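Local atomic coordinates of Two-component sensor histidine kinase (Nostoc sp., PDB entry 6OZB), a protein that binds the linear tetrapyrrole phycoerythrobilin in a phytochrome GAF domain and probably senses light for a two-component histidine kinase. Residues V140-L143 / T144-V148. The protein carries 1 engineered substitution. Numbering follows the deposited sequence.
Sequences VEYL and TAMGV. With PEB (phycoerythrobilin), chain F.
L143 O is where the last turn of helix 137-145 closes. V148 N bonds to it at 3.1 Å and G147 N to T144 O at 3.0 Å; these two bonds, with G147 at a positive phi of 80°, make a Schellman motif that turns the chain toward strand 150-158. M146 N, three residues on from L143, shares the acceptor through an additional, more bent bond of 2.9 Å. Both nitrogens that reach L143 O lie above the carbonyl plane, on opposite faces, so neither sits on a lone pair. Just before this, the i+4 bonds are regular: T144 N to V140 O is nearly straight at 167°, and A145 N meets E141 O at 2.9 Å.

Apolar contacts follow the same turn. The M146 chain, extended at chi2 and bent at chi3, brings its methyl CE 3.9 Å from L143 CD2 and 4.1 Å from Y142 CE1, lying oblique to the tyrosine ring. At the base of the leucine, L143 CB packs against V148 CB, while M146 and V148 both reach R51 and H169 on the neighbouring strands.

The Y142 ring belongs to the phycoerythrobilin pocket. With CG anti to the backbone N (chi1 -176°), it swings off the helix to the pigment: CD2 comes within 3.0 Å of PEB OA, an oblique approach, and CE1 lies 3.8 Å from PEB C3D, which sits at the ring edge in plane. Its OH is hydrogen-bonded to D87, fixing the far end of the ring. Exchanging it for an alanine would probably deprive D87 of this hydroxyl and open a gap between the A and D rings of the pigment. Backbone bonds thus close the helix, while the tyrosine, held at its OH by D87, lies against both terminal rings of the bilin, consistent with a part in shaping that pocket.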
ATOM      1  N   VAL C 140      -7.942 -14.131  -5.253  1.00 21.06           N
ATOM      2  CA  VAL C 140      -7.734 -13.642  -6.614  1.00 22.61           C
ATOM      3  C   VAL C 140      -8.274 -14.659  -7.611  1.00 18.26           C
ATOM      4  O   VAL C 140      -8.941 -14.299  -8.575  1.00 22.73           O
ATOM      5  CB  VAL C 140      -6.263 -13.374  -6.909  1.00 27.63           C
ATOM      6  CG1 VAL C 140      -5.964 -13.451  -8.428  1.00 36.67           C
ATOM      7  CG2 VAL C 140      -5.919 -12.055  -6.387  1.00 33.34           C
ATOM      8  N   GLU C 141      -7.936 -15.919  -7.388  1.00 16.34           N
ATOM      9  CA  GLU C 141      -8.340 -16.991  -8.308  1.00 23.42           C
ATOM     10  C   GLU C 141      -9.866 -17.149  -8.322  1.00 25.43           C
ATOM     11  O   GLU C 141     -10.466 -17.400  -9.362  1.00 24.11           O
ATOM     12  CB  GLU C 141      -7.624 -18.305  -7.928  1.00 25.13           C
ATOM     13  CG  GLU C 141      -6.116 -18.282  -8.308  1.00 45.92           C
ATOM     14  CD  GLU C 141      -5.247 -19.291  -7.551  1.00 52.73           C
ATOM     15  OE1 GLU C 141      -5.774 -20.330  -7.095  1.00 50.72           O
ATOM     16  OE2 GLU C 141      -4.025 -19.041  -7.424  1.00 52.04           O
ATOM     17  N   TYR C 142     -10.486 -16.981  -7.161  1.00 19.20           N
ATOM     18  CA  TYR C 142     -11.932 -17.040  -6.998  1.00 18.42           C
ATOM     19  C   TYR C 142     -12.613 -15.973  -7.855  1.00 20.82           C
ATOM     20  O   TYR C 142     -13.584 -16.252  -8.572  1.00 22.56           O
ATOM     21  CB  TYR C 142     -12.236 -16.834  -5.532  1.00 23.15           C
ATOM     22  CG  TYR C 142     -13.667 -16.930  -5.041  1.00 24.08           C
ATOM     23  CD1 TYR C 142     -14.447 -15.793  -4.900  1.00 25.48           C
ATOM     24  CD2 TYR C 142     -14.194 -18.146  -4.635  1.00 39.18           C
ATOM     25  CE1 TYR C 142     -15.747 -15.877  -4.387  1.00 37.49           C
ATOM     26  CE2 TYR C 142     -15.480 -18.244  -4.123  1.00 36.83           C
ATOM     27  CZ  TYR C 142     -16.245 -17.112  -4.000  1.00 38.56           C
ATOM     28  OH  TYR C 142     -17.515 -17.235  -3.488  1.00 36.77           O
ATOM     29  N   LEU C 143     -12.094 -14.751  -7.789  1.00 18.21           N
ATOM     30  CA  LEU C 143     -12.674 -13.637  -8.549  1.00 19.10           C
ATOM     31  C   LEU C 143     -12.392 -13.826 -10.053  1.00 16.47           C
ATOM     32  O   LEU C 143     -13.280 -13.654 -10.890  1.00 22.84           O
ATOM     33  CB  LEU C 143     -12.125 -12.295  -8.046  1.00 15.72           C
ATOM     34  CG  LEU C 143     -12.500 -11.883  -6.622  1.00 15.50           C
ATOM     35  CD1 LEU C 143     -11.750 -10.600  -6.182  1.00 21.59           C
ATOM     36  CD2 LEU C 143     -13.962 -11.666  -6.469  1.00 21.23           C
ATOM     37  N   THR C 144     -11.158 -14.178 -10.392  1.00 20.68           N
ATOM     38  CA  THR C 144     -10.799 -14.373 -11.785  1.00 21.66           C
ATOM     39  C   THR C 144     -11.675 -15.479 -12.438  1.00 26.45           C
ATOM     40  O   THR C 144     -12.027 -15.377 -13.601  1.00 25.35           O
ATOM     41  CB  THR C 144      -9.299 -14.689 -11.933  1.00 21.29           C
ATOM     42  OG1 THR C 144      -8.537 -13.588 -11.438  1.00 24.71           O
ATOM     43  CG2 THR C 144      -8.945 -14.898 -13.389  1.00 28.03           C
ATOM     44  N   ALA C 145     -12.039 -16.516 -11.688  1.00 22.40           N
ATOM     45  CA  ALA C 145     -12.853 -17.588 -12.223  1.00 26.29           C
ATOM     46  C   ALA C 145     -14.240 -17.085 -12.634  1.00 27.70           C
ATOM     47  O   ALA C 145     -14.885 -17.698 -13.482  1.00 31.49           O
ATOM     48  CB  ALA C 145     -12.982 -18.700 -11.200  1.00 25.88           C
ATOM     49  N   MET C 146     -14.687 -15.992 -12.007  1.00 22.23           N
ATOM     50  CA  MET C 146     -15.985 -15.347 -12.298  1.00 29.81           C
ATOM     51  C   MET C 146     -15.885 -14.254 -13.374  1.00 33.25           C
ATOM     52  O   MET C 146     -16.889 -13.661 -13.766  1.00 37.93           O
ATOM     53  CB  MET C 146     -16.570 -14.732 -11.041  1.00 27.46           C
ATOM     54  CG  MET C 146     -17.195 -15.729 -10.110  1.00 30.86           C
ATOM     55  SD  MET C 146     -18.004 -15.012  -8.692  1.00 36.77           S
ATOM     56  CE  MET C 146     -16.692 -14.109  -7.920  1.00 40.30           C
ATOM     57  N   GLY C 147     -14.671 -13.953 -13.800  1.00 25.46           N
ATOM     58  CA  GLY C 147     -14.446 -12.888 -14.765  1.00 25.90           C
ATOM     59  C   GLY C 147     -14.466 -11.506 -14.112  1.00 25.41           C
ATOM     60  O   GLY C 147     -14.660 -10.495 -14.784  1.00 25.46           O
ATOM     61  N   VAL C 148     -14.268 -11.465 -12.799  1.00 20.79           N
ATOM     62  CA  VAL C 148     -14.304 -10.205 -12.039  1.00 13.94           C
ATOM     63  C   VAL C 148     -12.874  -9.647 -11.900  1.00 17.92           C
ATOM     64  O   VAL C 148     -11.987 -10.357 -11.454  1.00 18.95           O
ATOM     65  CB  VAL C 148     -14.897 -10.423 -10.674  1.00 13.84           C
ATOM     66  CG1 VAL C 148     -14.788  -9.179  -9.825  1.00 16.11           C
ATOM     67  CG2 VAL C 148     -16.352 -10.853 -10.806  1.00 17.23           C
TER
HETATM   68  CHC PEB F 900     -16.357 -14.278  -0.770  1.00 20.30           C
HETATM   69  NC  PEB F 900     -14.009 -14.054   0.140  1.00 21.58           N
HETATM   70  C1C PEB F 900     -13.248 -13.180   0.854  1.00 20.45           C
HETATM   71  C2C PEB F 900     -13.986 -12.063   1.156  1.00 22.80           C
HETATM   72  C3C PEB F 900     -15.246 -12.237   0.629  1.00 21.96           C
HETATM   73  C4C PEB F 900     -15.248 -13.499  -0.007  1.00 16.88           C
HETATM   74  CMC PEB F 900     -16.334 -11.193   0.805  1.00 26.08           C
HETATM   75  CAC PEB F 900     -13.407 -10.854   1.966  1.00 15.89           C
HETATM   76  CBC PEB F 900     -12.485 -10.012   1.101  1.00 21.89           C
HETATM   77  CGC PEB F 900     -13.329  -9.126   0.221  1.00 28.33           C
HETATM   78  O1C PEB F 900     -14.142  -8.330   0.771  1.00 24.48           O
HETATM   79  O2C PEB F 900     -13.220  -9.165  -1.041  1.00 21.85           O
HETATM   80  ND  PEB F 900     -17.093 -12.458  -2.203  1.00 28.29           N
HETATM   81  C1D PEB F 900     -17.492 -13.446  -1.117  1.00 27.37           C
HETATM   82  C2D PEB F 900     -18.505 -14.260  -1.771  1.00 25.39           C
HETATM   83  C3D PEB F 900     -18.700 -13.875  -3.080  1.00 28.86           C
HETATM   84  C4D PEB F 900     -17.892 -12.764  -3.422  1.00 33.05           C
HETATM   85  CMD PEB F 900     -19.174 -15.482  -1.086  1.00 28.57           C
HETATM   86  CAD PEB F 900     -19.606 -14.635  -4.066  1.00 48.75           C
HETATM   87  CBD PEB F 900     -20.416 -13.917  -4.903  1.00 56.99           C
HETATM   88  OD  PEB F 900     -17.838 -12.155  -4.480  1.00 29.20           O
HETATM   89  NA  PEB F 900     -11.834 -18.509  -0.781  1.00 24.13           N
HETATM   90  C1A PEB F 900     -12.369 -19.636  -1.461  1.00 30.03           C
HETATM   91  C2A PEB F 900     -11.572 -20.862  -1.100  1.00 25.55           C
HETATM   92  C3A PEB F 900     -10.500 -20.427  -0.113  1.00 25.94           C
HETATM   93  C4A PEB F 900     -10.718 -18.909   0.050  1.00 25.41           C
HETATM   94  CMA PEB F 900     -12.469 -22.015  -0.549  1.00 28.90           C
HETATM   95  CBA PEB F 900      -8.695 -22.147  -0.739  1.00 26.91           C
HETATM   96  OA  PEB F 900     -13.339 -19.590  -2.199  1.00 28.26           O
HETATM   97  CHA PEB F 900      -9.883 -18.127   0.792  1.00 19.65           C
HETATM   98  CAA PEB F 900      -9.034 -20.666  -0.484  1.00 23.54           C
HETATM   99  NB  PEB F 900     -11.334 -15.841   0.782  1.00 17.61           N
HETATM  100  C1B PEB F 900     -10.125 -16.639   1.027  1.00 19.17           C
HETATM  101  C2B PEB F 900      -9.080 -15.821   1.595  1.00 17.53           C
HETATM  102  C3B PEB F 900      -9.607 -14.494   1.707  1.00 17.51           C
HETATM  103  C4B PEB F 900     -11.029 -14.467   1.213  1.00 21.89           C
HETATM  104  CHB PEB F 900     -11.773 -13.314   1.236  1.00 18.16           C
HETATM  105  CMB PEB F 900      -7.719 -16.303   1.983  1.00 20.81           C
HETATM  106  CAB PEB F 900      -8.868 -13.285   2.242  1.00 17.13           C
HETATM  107  CBB PEB F 900      -8.316 -12.494   1.076  1.00 17.57           C
HETATM  108  CGB PEB F 900      -7.452 -11.402   1.710  1.00 22.39           C
HETATM  109  O1B PEB F 900      -8.028 -10.523   2.418  1.00 27.88           O
HETATM  110  O2B PEB F 900      -6.207 -11.410   1.552  1.00 17.11           O